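Local atomic coordinates of rhamnosidase B (Bacillus sp., PDB entry 2OKX), a protein that probably hydrolyses terminal alpha-L-rhamnose residues from rhamnose-containing glycosides, as a glycoside hydrolase of family 78. Residues 641-646 with 884-889; 256-261 with 316-321; 746-751 with 782-787; 205-210 with 440-445. All coordinates share one frame; numbering follows the deposited sequence.

Contact 4 comes first along the chain and joins strand 207-215 to strand 436-443 of the concanavalin-like domain. Contact 2 forms in the chain between them, pairing strands 256-262 and 314-320 of domain D2; the centres are about 32 Å apart. Contacts 1 and 3 follow. Contact 3, in the helical glycosidase domain, is made by chain that runs between the segments of contact 1; their centres are about 34 Å apart. Contact 1 joins that domain to the C-terminal beta domain. Contacts 1 and 2, with centres about 64 Å apart, lie on opposite sides of the chain's centre. Contacts 1 and 4 tie parts distant in sequence; contacts 2 and 3 act within one domain each.

Contact 1 of 4, residues 641-646 with 884-889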
loop_
_atom_site.group_PDB
_atom_site.type_symbol
_atom_site.label_atom_id
_atom_site.label_comp_id
_atom_site.label_asym_id
_atom_site.label_seq_id
_atom_site.Cartn_x
_atom_site.Cartn_y
_atom_site.Cartn_z
ATOM N N ALA A 641 -16.482 -5.204 -17.984
ATOM C CA ALA A 641 -17.021 -5.811 -19.195
ATOM C C ALA A 641 -17.982 -4.855 -19.895
ATOM O O ALA A 641 -17.990 -4.759 -21.125
ATOM C CB ALA A 641 -17.737 -7.117 -18.848
ATOM N N ALA A 642 -18.790 -4.145 -19.114
ATOM C CA ALA A 642 -19.749 -3.198 -19.678
ATOM C C ALA A 642 -19.059 -1.938 -20.201
ATOM O O ALA A 642 -19.459 -1.375 -21.224
ATOM C CB ALA A 642 -20.794 -2.826 -18.631
ATOM N N HIS A 643 -18.017 -1.506 -19.498
ATOM C CA HIS A 643 -17.269 -0.312 -19.876
ATOM C C HIS A 643 -16.592 -0.487 -21.226
ATOM O O HIS A 643 -16.706 0.364 -22.113
ATOM C CB HIS A 643 -16.200 -0.010 -18.820
ATOM C CG HIS A 643 -15.348 1.177 -19.143
ATOM N ND1 HIS A 643 -15.808 2.473 -19.046
ATOM C CD2 HIS A 643 -14.065 1.264 -19.568
ATOM C CE1 HIS A 643 -14.844 3.306 -19.396
ATOM N NE2 HIS A 643 -13.776 2.600 -19.717
ATOM N N THR A 644 -15.887 -1.604 -21.372
ATOM C CA THR A 644 -15.151 -1.898 -22.589
ATOM C C THR A 644 -15.961 -2.619 -23.656
ATOM O O THR A 644 -15.632 -2.543 -24.837
ATOM C CB THR A 644 -13.926 -2.778 -22.284
ATOM O OG1 THR A 644 -14.370 -4.042 -21.774
ATOM C CG2 THR A 644 -13.028 -2.108 -21.252
ATOM N N GLY A 645 -17.007 -3.321 -23.239
ATOM C CA GLY A 645 -17.807 -4.077 -24.183
ATOM C C GLY A 645 -16.984 -5.274 -24.625
ATOM O O GLY A 645 -17.207 -5.834 -25.697
ATOM N N ASN A 646 -16.029 -5.664 -23.783
ATOM C CA ASN A 646 -15.136 -6.782 -24.072
ATOM C C ASN A 646 -15.758 -8.128 -23.692
ATOM O O ASN A 646 -15.536 -8.644 -22.598
ATOM C CB ASN A 646 -13.808 -6.578 -23.330
ATOM C CG ASN A 646 -12.734 -7.569 -23.753
ATOM O OD1 ASN A 646 -11.560 -7.406 -23.415
ATOM N ND2 ASN A 646 -13.129 -8.600 -24.487
ATOM N N ASP A 884 -23.022 -0.848 -23.558
ATOM C CA ASP A 884 -21.694 -1.409 -23.379
ATOM C C ASP A 884 -20.714 -0.807 -24.376
ATOM O O ASP A 884 -21.062 -0.542 -25.532
ATOM C CB ASP A 884 -21.733 -2.933 -23.524
ATOM C CG ASP A 884 -22.481 -3.604 -22.389
ATOM O OD1 ASP A 884 -22.538 -4.851 -22.370
ATOM O OD2 ASP A 884 -23.013 -2.888 -21.513
ATOM N N GLY A 885 -19.490 -0.580 -23.911
ATOM C CA GLY A 885 -18.462 -0.009 -24.759
ATOM C C GLY A 885 -18.729 1.439 -25.137
ATOM O O GLY A 885 -18.120 1.960 -26.063
ATOM N N TRP A 886 -19.637 2.088 -24.419
ATOM C CA TRP A 886 -19.988 3.478 -24.690
ATOM C C TRP A 886 -20.468 3.707 -26.123
ATOM O O TRP A 886 -20.226 4.767 -26.701
ATOM C CB TRP A 886 -18.802 4.405 -24.387
ATOM C CG TRP A 886 -18.422 4.429 -22.937
ATOM C CD1 TRP A 886 -17.803 3.434 -22.237
ATOM C CD2 TRP A 886 -18.680 5.481 -21.993
ATOM N NE1 TRP A 886 -17.664 3.796 -20.917
ATOM C CE2 TRP A 886 -18.192 5.049 -20.739
ATOM C CE3 TRP A 886 -19.278 6.747 -22.085
ATOM C CZ2 TRP A 886 -18.280 5.838 -19.582
ATOM C CZ3 TRP A 886 -19.367 7.534 -20.933
ATOM C CH2 TRP A 886 -18.869 7.072 -19.698
ATOM N N ARG A 887 -21.151 2.717 -26.694
ATOM C CA ARG A 887 -21.671 2.849 -28.053
ATOM C C ARG A 887 -22.733 3.948 -28.071
ATOM O O ARG A 887 -23.011 4.545 -29.108
ATOM C CB ARG A 887 -22.239 1.514 -28.545
ATOM C CG ARG A 887 -21.159 0.462 -28.819
ATOM C CD ARG A 887 -21.759 -0.820 -29.399
ATOM N NE ARG A 887 -20.756 -1.852 -29.676
ATOM C CZ ARG A 887 -20.156 -2.598 -28.750
ATOM N NH1 ARG A 887 -19.258 -3.505 -29.114
ATOM N NH2 ARG A 887 -20.452 -2.451 -27.466
ATOM N N THR A 888 -23.341 4.200 -26.917
ATOM C CA THR A 888 -24.302 5.289 -26.789
ATOM C C THR A 888 -23.976 5.959 -25.453
ATOM O O THR A 888 -23.430 5.327 -24.549
ATOM C CB THR A 888 -25.777 4.800 -26.759
ATOM O OG1 THR A 888 -26.101 4.312 -25.454
ATOM C CG2 THR A 888 -26.002 3.695 -27.778
ATOM N N VAL A 889 -24.288 7.240 -25.337
ATOM C CA VAL A 889 -24.019 7.959 -24.106
ATOM C C VAL A 889 -25.236 8.774 -23.720
ATOM O O VAL A 889 -25.901 9.362 -24.571
ATOM C CB VAL A 889 -22.792 8.893 -24.270
ATOM C CG1 VAL A 889 -23.004 9.837 -25.442
ATOM C CG2 VAL A 889 -22.554 9.681 -22.992
HETATM O O HOH W 1 -17.537 -5.481 -28.379
HETATM O O HOH W 2 -19.754 -5.624 -26.876
#
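His643 and Trp886 meet with their rings nearly perpendicular. The plane of the imidazole stands at 84° to that of the indole five-membered ring, and the approach is oblique. His643 ND1 lies 2.9 Å from Trp886 NE1, at the indole edge and near its plane. The histidine reaches this place because its CG is anti to the backbone N (chi1 178°), which brings the ring round although its CB points away. The same indole edge also receives the backbone: Trp886 CD1 sits 3.3 Å from His643 O, in the ring plane. Tyr588 stacks on the His643 ring, and Pro908 touches both His643 and Trp886. With an alanine in place of Trp886, a gap would probably open beside His643 ND1, though Tyr588 would still stack on the ring. This contact joins the end of helix 627-644, in the helical glycosidase domain, to the loop that leads into strand 888-891 of the C-terminal beta domain. Gly645 breaks the helix with positive phi. Gly885 also has positive phi, and its N donates to Ala642 O at 2.8 Å, with an angle of 161° at the hydrogen. Beside this bond, Ala642 CB lies 3.6 Å from Asp884 OD2. Two waters extend the junction. Both donate to Gly645 O; Arg887 NH1 donates to water 1 at 2.7 Å, and more weakly to water 2.

Contact 2 of 4, residues 256-261 with 316-321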
loop_
_atom_site.group_PDB
_atom_site.type_symbol
_atom_site.label_atom_id
_atom_site.label_comp_id
_atom_site.label_asym_id
_atom_site.label_seq_id
_atom_site.Cartn_x
_atom_site.Cartn_y
_atom_site.Cartn_z
ATOM N N GLY A 256 22.479 7.238 37.791
ATOM C CA GLY A 256 21.850 8.217 36.922
ATOM C C GLY A 256 20.463 7.830 36.440
ATOM O O GLY A 256 20.006 6.712 36.674
ATOM N N VAL A 257 19.792 8.764 35.771
ATOM C CA VAL A 257 18.452 8.524 35.241
ATOM C C VAL A 257 18.556 7.983 33.820
ATOM O O VAL A 257 19.300 8.515 32.998
ATOM C CB VAL A 257 17.611 9.823 35.211
ATOM C CG1 VAL A 257 16.238 9.540 34.607
ATOM C CG2 VAL A 257 17.458 10.382 36.618
ATOM N N VAL A 258 17.815 6.915 33.542
ATOM C CA VAL A 258 17.818 6.307 32.219
ATOM C C VAL A 258 16.393 6.330 31.684
ATOM O O VAL A 258 15.441 6.090 32.425
ATOM C CB VAL A 258 18.313 4.845 32.271
ATOM C CG1 VAL A 258 18.351 4.252 30.872
ATOM C CG2 VAL A 258 19.693 4.785 32.906
ATOM N N THR A 259 16.244 6.636 30.402
ATOM C CA THR A 259 14.919 6.682 29.807
ATOM C C THR A 259 14.760 5.584 28.769
ATOM O O THR A 259 15.558 5.476 27.836
ATOM C CB THR A 259 14.650 8.044 29.130
ATOM O OG1 THR A 259 14.798 9.098 30.090
ATOM C CG2 THR A 259 13.229 8.087 28.567
ATOM N N LEU A 260 13.736 4.755 28.945
ATOM C CA LEU A 260 13.463 3.686 27.995
ATOM C C LEU A 260 12.409 4.246 27.058
ATOM O O LEU A 260 11.391 4.770 27.512
ATOM C CB LEU A 260 12.911 2.445 28.699
ATOM C CG LEU A 260 13.761 1.819 29.808
ATOM C CD1 LEU A 260 13.047 0.577 30.335
ATOM C CD2 LEU A 260 15.146 1.456 29.273
ATOM N N GLY A 261 12.662 4.147 25.757
ATOM C CA GLY A 261 11.717 4.660 24.783
ATOM C C GLY A 261 11.147 3.579 23.890
ATOM O O GLY A 261 11.854 2.663 23.469
ATOM N N PHE A 316 12.907 -0.144 19.948
ATOM C CA PHE A 316 13.397 -0.054 21.320
ATOM C C PHE A 316 14.510 0.992 21.370
ATOM O O PHE A 316 15.440 0.949 20.564
ATOM C CB PHE A 316 13.963 -1.410 21.749
ATOM C CG PHE A 316 14.392 -1.468 23.190
ATOM C CD1 PHE A 316 15.431 -2.307 23.581
ATOM C CD2 PHE A 316 13.740 -0.713 24.159
ATOM C CE1 PHE A 316 15.810 -2.396 24.922
ATOM C CE2 PHE A 316 14.113 -0.793 25.499
ATOM C CZ PHE A 316 15.149 -1.638 25.879
ATOM N N ALA A 317 14.421 1.931 22.305
ATOM C CA ALA A 317 15.443 2.964 22.422
ATOM C C ALA A 317 15.762 3.261 23.878
ATOM O O ALA A 317 14.939 3.040 24.762
ATOM C CB ALA A 317 14.990 4.246 21.721
ATOM N N ILE A 318 16.966 3.769 24.116
ATOM C CA ILE A 318 17.400 4.109 25.461
ATOM C C ILE A 318 18.280 5.350 25.411
ATOM O O ILE A 318 19.096 5.503 24.503
ATOM C CB ILE A 318 18.229 2.971 26.097
ATOM C CG1 ILE A 318 17.431 1.665 26.090
ATOM C CG2 ILE A 318 18.601 3.347 27.525
ATOM C CD1 ILE A 318 18.218 0.466 26.603
ATOM N N ASP A 319 18.109 6.236 26.382
ATOM C CA ASP A 319 18.924 7.443 26.447
ATOM C C ASP A 319 19.165 7.824 27.901
ATOM O O ASP A 319 18.346 7.536 28.773
ATOM C CB ASP A 319 18.248 8.600 25.709
ATOM C CG ASP A 319 19.169 9.790 25.527
ATOM O OD1 ASP A 319 19.081 10.745 26.327
ATOM O OD2 ASP A 319 19.992 9.761 24.587
ATOM N N SER A 320 20.298 8.469 28.156
ATOM C CA SER A 320 20.655 8.886 29.507
ATOM C C SER A 320 21.830 9.855 29.499
ATOM O O SER A 320 22.640 9.853 28.572
ATOM C CB SER A 320 21.027 7.666 30.353
ATOM O OG SER A 320 21.433 8.060 31.653
ATOM N N GLU A 321 21.914 10.686 30.532
ATOM C CA GLU A 321 23.012 11.633 30.648
ATOM C C GLU A 321 24.211 10.888 31.231
ATOM O O GLU A 321 25.318 11.422 31.303
ATOM C CB GLU A 321 22.619 12.801 31.556
ATOM C CG GLU A 321 21.504 13.675 30.995
ATOM C CD GLU A 321 21.167 14.855 31.898
ATOM O OE1 GLU A 321 20.295 15.668 31.517
ATOM O OE2 GLU A 321 21.768 14.969 32.989
HETATM O O HOH W 3 17.507 9.779 30.409
#
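Val258 and Ile318 touch across two antiparallel neighbours of the five-stranded sheet in domain D2, strands 256-262 and 314-320. This sheet packs face to face on a second antiparallel sheet, a beta sandwich. Val258 CG1 is anti to the backbone N (chi1 -178°), which carries it to Ile318 CG2. These methyls are only 3.5 Å apart, a tight carbon contact, and the two side chains slant across one another. Leu260 instead lies alongside Ile318, pointing the same way, with its CD2 3.9 Å from Ile318 CG1. These three residues share one face of the sheet. From the second sheet, Leu250 and Leu252 touch Val258, and Phe324 and Leu326 touch Ile318. On the other face, Trp403 touches Thr259, Ala317 and Asp319. The Asp319 carboxylate makes a salt bridge to Lys218. Backbone bonds join Thr259 with Asp319 and Gly261 with Ala317 in both directions; Thr259 N to Asp319 O is 2.8 Å. Water 3 links Thr259 OG1 to Asp319 O. Ser320 OG is anti to its own N (chi1 177°) and is also hydrogen-bonded to Ala322 N. It donates to Val257 O at 2.6 Å, from 35° out of the carbonyl plane.

Contact 3 of 4, residues 746-751 with 782-787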
loop_
_atom_site.group_PDB
_atom_site.type_symbol
_atom_site.label_atom_id
_atom_site.label_comp_id
_atom_site.label_asym_id
_atom_site.label_seq_id
_atom_site.Cartn_x
_atom_site.Cartn_y
_atom_site.Cartn_z
ATOM N N ARG A 746 -38.003 -0.092 11.999
ATOM C CA ARG A 746 -38.201 0.119 10.569
ATOM C C ARG A 746 -36.844 0.285 9.887
ATOM O O ARG A 746 -36.553 1.320 9.285
ATOM C CB ARG A 746 -39.071 1.356 10.321
ATOM C CG ARG A 746 -40.424 1.304 11.015
ATOM C CD ARG A 746 -41.529 1.853 10.128
ATOM N NE ARG A 746 -41.287 3.233 9.718
ATOM C CZ ARG A 746 -42.062 3.904 8.873
ATOM N NH1 ARG A 746 -41.770 5.157 8.554
ATOM N NH2 ARG A 746 -43.130 3.322 8.346
ATOM N N ALA A 747 -36.019 -0.752 9.999
ATOM C CA ALA A 747 -34.682 -0.771 9.417
ATOM C C ALA A 747 -34.090 -2.157 9.624
ATOM O O ALA A 747 -34.543 -2.906 10.490
ATOM C CB ALA A 747 -33.803 0.276 10.090
ATOM N N TYR A 748 -33.081 -2.502 8.829
ATOM C CA TYR A 748 -32.444 -3.805 8.956
ATOM C C TYR A 748 -31.427 -3.791 10.087
ATOM O O TYR A 748 -30.724 -2.797 10.290
ATOM C CB TYR A 748 -31.741 -4.200 7.656
ATOM C CG TYR A 748 -32.651 -4.261 6.454
ATOM C CD1 TYR A 748 -33.020 -3.102 5.772
ATOM C CD2 TYR A 748 -33.146 -5.482 5.998
ATOM C CE1 TYR A 748 -33.856 -3.158 4.661
ATOM C CE2 TYR A 748 -33.985 -5.550 4.891
ATOM C CZ TYR A 748 -34.336 -4.386 4.227
ATOM O OH TYR A 748 -35.161 -4.454 3.128
ATOM N N ILE A 749 -31.354 -4.896 10.824
ATOM C CA ILE A 749 -30.414 -5.017 11.931
ATOM C C ILE A 749 -29.030 -5.320 11.364
ATOM O O ILE A 749 -28.911 -5.937 10.306
ATOM C CB ILE A 749 -30.822 -6.155 12.891
ATOM C CG1 ILE A 749 -30.775 -7.499 12.164
ATOM C CG2 ILE A 749 -32.221 -5.895 13.433
ATOM C CD1 ILE A 749 -31.070 -8.695 13.057
ATOM N N ASP A 750 -27.988 -4.886 12.062
ATOM C CA ASP A 750 -26.629 -5.121 11.597
ATOM C C ASP A 750 -26.283 -6.594 11.451
ATOM O O ASP A 750 -25.598 -6.978 10.501
ATOM C CB ASP A 750 -25.618 -4.451 12.530
ATOM C CG ASP A 750 -25.261 -3.048 12.087
ATOM O OD1 ASP A 750 -25.827 -2.576 11.075
ATOM O OD2 ASP A 750 -24.411 -2.415 12.748
ATOM N N CYS A 751 -26.755 -7.423 12.379
ATOM C CA CYS A 751 -26.442 -8.844 12.304
ATOM C C CYS A 751 -27.189 -9.711 13.307
ATOM O O CYS A 751 -28.005 -9.236 14.100
ATOM C CB CYS A 751 -24.948 -9.053 12.542
ATOM S SG CYS A 751 -24.467 -8.790 14.277
ATOM N N ALA A 782 -39.022 3.270 0.607
ATOM C CA ALA A 782 -39.355 4.645 0.953
ATOM C C ALA A 782 -38.762 5.009 2.307
ATOM O O ALA A 782 -38.255 6.114 2.496
ATOM C CB ALA A 782 -40.871 4.824 0.981
ATOM N N VAL A 783 -38.834 4.073 3.249
ATOM C CA VAL A 783 -38.298 4.306 4.583
ATOM C C VAL A 783 -36.794 4.544 4.507
ATOM O O VAL A 783 -36.276 5.479 5.118
ATOM C CB VAL A 783 -38.567 3.102 5.519
ATOM C CG1 VAL A 783 -37.991 3.377 6.903
ATOM C CG2 VAL A 783 -40.060 2.845 5.614
ATOM N N ILE A 784 -36.098 3.697 3.755
ATOM C CA ILE A 784 -34.651 3.832 3.609
ATOM C C ILE A 784 -34.305 5.189 2.998
ATOM O O ILE A 784 -33.366 5.853 3.437
ATOM C CB ILE A 784 -34.063 2.707 2.722
ATOM C CG1 ILE A 784 -34.377 1.338 3.333
ATOM C CG2 ILE A 784 -32.555 2.878 2.592
ATOM C CD1 ILE A 784 -33.831 1.139 4.730
ATOM N N GLU A 785 -35.074 5.605 1.996
ATOM C CA GLU A 785 -34.838 6.889 1.344
ATOM C C GLU A 785 -34.935 8.045 2.332
ATOM O O GLU A 785 -34.250 9.059 2.183
ATOM C CB GLU A 785 -35.827 7.089 0.193
ATOM C CG GLU A 785 -35.590 6.131 -0.961
ATOM C CD GLU A 785 -36.467 6.414 -2.166
ATOM O OE1 GLU A 785 -36.263 5.757 -3.211
ATOM O OE2 GLU A 785 -37.359 7.284 -2.071
ATOM N N GLY A 786 -35.785 7.891 3.343
ATOM C CA GLY A 786 -35.918 8.934 4.341
ATOM C C GLY A 786 -34.627 9.029 5.132
ATOM O O GLY A 786 -34.161 10.123 5.466
ATOM N N TYR A 787 -34.045 7.872 5.431
ATOM C CA TYR A 787 -32.793 7.813 6.174
ATOM C C TYR A 787 -31.677 8.451 5.349
ATOM O O TYR A 787 -30.821 9.151 5.887
ATOM C CB TYR A 787 -32.439 6.354 6.494
ATOM C CG TYR A 787 -33.400 5.671 7.451
ATOM C CD1 TYR A 787 -33.436 4.281 7.556
ATOM C CD2 TYR A 787 -34.268 6.414 8.255
ATOM C CE1 TYR A 787 -34.314 3.644 8.435
ATOM C CE2 TYR A 787 -35.150 5.787 9.138
ATOM C CZ TYR A 787 -35.168 4.404 9.220
ATOM O OH TYR A 787 -36.045 3.780 10.080
#
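Tyr787 and Arg746 form the polar link of this contact. Tyr787 OH donates to Arg746 O at 2.6 Å. The hydroxyl comes from above the carbonyl plane, 43° out of it, so it does not lie on a lone pair. The carbonyl O lies at the edge of the tyrosine ring, near its plane. The Tyr787 CB points toward 746-751, and with CG anti to the carbonyl carbon (chi1 -66°) the hydroxyl is set at Arg746 O.

The contact lies in the helical glycosidase domain, where helix 778-789 packs against strand 747-752, the middle strand of a small antiparallel sheet. Arg746 and Ala747 both face Asp742, which makes a G1 beta bulge at the start of the strand.

Apolar contacts lie beside the hydrogen bond and further along the strand. Ala747 CB is 3.8 Å from Tyr787 CE1. Ile784 CD1 meets the edge of the Tyr748 ring, 4.3 Å from its CE1. Trp741 meets the Tyr748 ring edge-to-face, and Tyr748 OH is hydrogen-bonded to Asn737. Phe795 makes a like edge-to-face pair with Tyr787. A phenylalanine in place of Tyr787 would probably keep much of the packing on Ala747 but leave Arg746 O without its hydroxyl donor.

The third kind of contact is a methyl over a charged group. In one of two modelled conformers of Arg746, Val783 CG2 stands over the centre of one guanidinium face, 4.0 Å from Arg746 CZ, and the side chains cross at about a right angle. The second conformer makes this contact less certain. The other methyl, Val783 CG1, lies 3.5 Å from Arg746 O.

Contact 4 of 4, residues 205-210 with 440-445; sequences PASIQS and VIDLGA
The ring of Pro205 fills the corner made by Ile441 and Leu443. Its CB presses on Ile441 CG2 at 3.3 Å, tighter than ordinary van der Waals contact, and its CG is also close. Leu443 CD2 meets Pro205 CG from another side, at 4.0 Å. Ile208 runs alongside Ile441 on the same face, its CG1 3.9 Å from Ile441 CD1. Strands 207-215 and 436-443 are antiparallel neighbours in one mixed sheet; the second belongs to the concanavalin-like domain, and the first, from much earlier in the chain, adds to its sheet. A classic beta bulge lets Ala206 N and Ser207 N both donate to Asp442 O, each in the carbonyl plane. A second bulge, between Ile208 and Ser210, shifts the register by one: Gln209 N donates to Val440 O and Val440 N to Ser210 O. The Ala206 methyl fits against the bare Gly444, where a side chain would collide with it. There Asp442 OD1 accepts from Gly444 N at 2.7 Å in an Asx turn, and it also pairs with Arg506. On the opposite face from Ile208, Val440 CG2 meets Ser210 OG at 3.3 Å. Val440 CG1 rests along the extended Gln209 chain, 3.9 Å from NE2.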
loop_
_atom_site.group_PDB
_atom_site.type_symbol
_atom_site.label_atom_id
_atom_site.label_comp_id
_atom_site.label_asym_id
_atom_site.label_seq_id
_atom_site.Cartn_x
_atom_site.Cartn_y
_atom_site.Cartn_z
ATOM N N PRO A 205 11.226 19.250 -5.041
ATOM C CA PRO A 205 10.355 19.625 -3.924
ATOM C C PRO A 205 9.803 21.039 -4.096
ATOM O O PRO A 205 10.302 21.807 -4.916
ATOM C CB PRO A 205 11.280 19.519 -2.709
ATOM C CG PRO A 205 12.262 18.459 -3.119
ATOM C CD PRO A 205 12.562 18.866 -4.549
ATOM N N ALA A 206 8.782 21.378 -3.315
ATOM C CA ALA A 206 8.170 22.699 -3.395
ATOM C C ALA A 206 8.816 23.709 -2.463
ATOM O O ALA A 206 8.998 24.868 -2.828
ATOM C CB ALA A 206 6.671 22.607 -3.086
ATOM N N SER A 207 9.164 23.274 -1.257
ATOM C CA SER A 207 9.756 24.190 -0.293
ATOM C C SER A 207 10.497 23.474 0.826
ATOM O O SER A 207 10.450 22.247 0.942
ATOM C CB SER A 207 8.654 25.038 0.341
ATOM O OG SER A 207 7.767 24.217 1.096
ATOM N N ILE A 208 11.195 24.255 1.641
ATOM C CA ILE A 208 11.878 23.699 2.794
ATOM C C ILE A 208 11.061 24.258 3.938
ATOM O O ILE A 208 10.988 25.473 4.126
ATOM C CB ILE A 208 13.337 24.168 2.904
ATOM C CG1 ILE A 208 14.151 23.559 1.755
ATOM C CG2 ILE A 208 13.910 23.750 4.274
ATOM C CD1 ILE A 208 15.644 23.790 1.850
ATOM N N GLN A 209 10.421 23.367 4.678
ATOM C CA GLN A 209 9.564 23.766 5.780
ATOM C C GLN A 209 10.315 24.201 7.027
ATOM O O GLN A 209 9.899 25.138 7.702
ATOM C CB GLN A 209 8.621 22.619 6.132
ATOM C CG GLN A 209 7.702 22.921 7.298
ATOM C CD GLN A 209 6.730 21.795 7.547
ATOM O OE1 GLN A 209 5.865 21.515 6.718
ATOM N NE2 GLN A 209 6.870 21.132 8.687
ATOM N N SER A 210 11.417 23.526 7.337
ATOM C CA SER A 210 12.183 23.879 8.524
ATOM C C SER A 210 13.571 23.268 8.544
ATOM O O SER A 210 13.889 22.372 7.757
ATOM C CB SER A 210 11.442 23.418 9.782
ATOM O OG SER A 210 11.373 21.999 9.828
ATOM N N VAL A 440 13.414 19.565 6.807
ATOM C CA VAL A 440 12.101 19.010 6.486
ATOM C C VAL A 440 11.778 19.572 5.109
ATOM O O VAL A 440 11.549 20.773 4.951
ATOM C CB VAL A 440 11.007 19.422 7.498
ATOM C CG1 VAL A 440 9.647 18.911 7.021
ATOM C CG2 VAL A 440 11.313 18.819 8.864
ATOM N N ILE A 441 11.802 18.691 4.116
ATOM C CA ILE A 441 11.554 19.049 2.727
ATOM C C ILE A 441 10.092 18.778 2.394
ATOM O O ILE A 441 9.619 17.667 2.593
ATOM C CB ILE A 441 12.433 18.187 1.786
ATOM C CG1 ILE A 441 13.912 18.330 2.171
ATOM C CG2 ILE A 441 12.202 18.579 0.344
ATOM C CD1 ILE A 441 14.434 19.731 2.088
ATOM N N ASP A 442 9.390 19.785 1.885
ATOM C CA ASP A 442 7.977 19.632 1.527
ATOM C C ASP A 442 7.823 19.482 0.019
ATOM O O ASP A 442 8.137 20.402 -0.738
ATOM C CB ASP A 442 7.178 20.853 2.004
ATOM C CG ASP A 442 5.672 20.701 1.794
ATOM O OD1 ASP A 442 5.226 19.671 1.239
ATOM O OD2 ASP A 442 4.932 21.624 2.191
ATOM N N LEU A 443 7.340 18.320 -0.418
ATOM C CA LEU A 443 7.132 18.079 -1.842
ATOM C C LEU A 443 5.999 18.957 -2.386
ATOM O O LEU A 443 5.906 19.169 -3.591
ATOM C CB LEU A 443 6.796 16.602 -2.101
ATOM C CG LEU A 443 7.885 15.571 -1.799
ATOM C CD1 LEU A 443 7.456 14.207 -2.332
ATOM C CD2 LEU A 443 9.196 16.005 -2.447
ATOM N N GLY A 444 5.146 19.460 -1.496
ATOM C CA GLY A 444 4.035 20.304 -1.915
ATOM C C GLY A 444 2.740 19.515 -1.972
ATOM O O GLY A 444 1.641 20.068 -1.895
ATOM N N ALA A 445 2.882 18.204 -2.107
ATOM C CA ALA A 445 1.747 17.300 -2.166
ATOM C C ALA A 445 2.268 15.894 -1.947
ATOM O O ALA A 445 3.472 15.649 -1.997
ATOM C CB ALA A 445 1.062 17.391 -3.531
HETATM O O HOH W 4 5.191 23.721 0.276
HETATM O O HOH W 5 5.140 23.288 4.234
#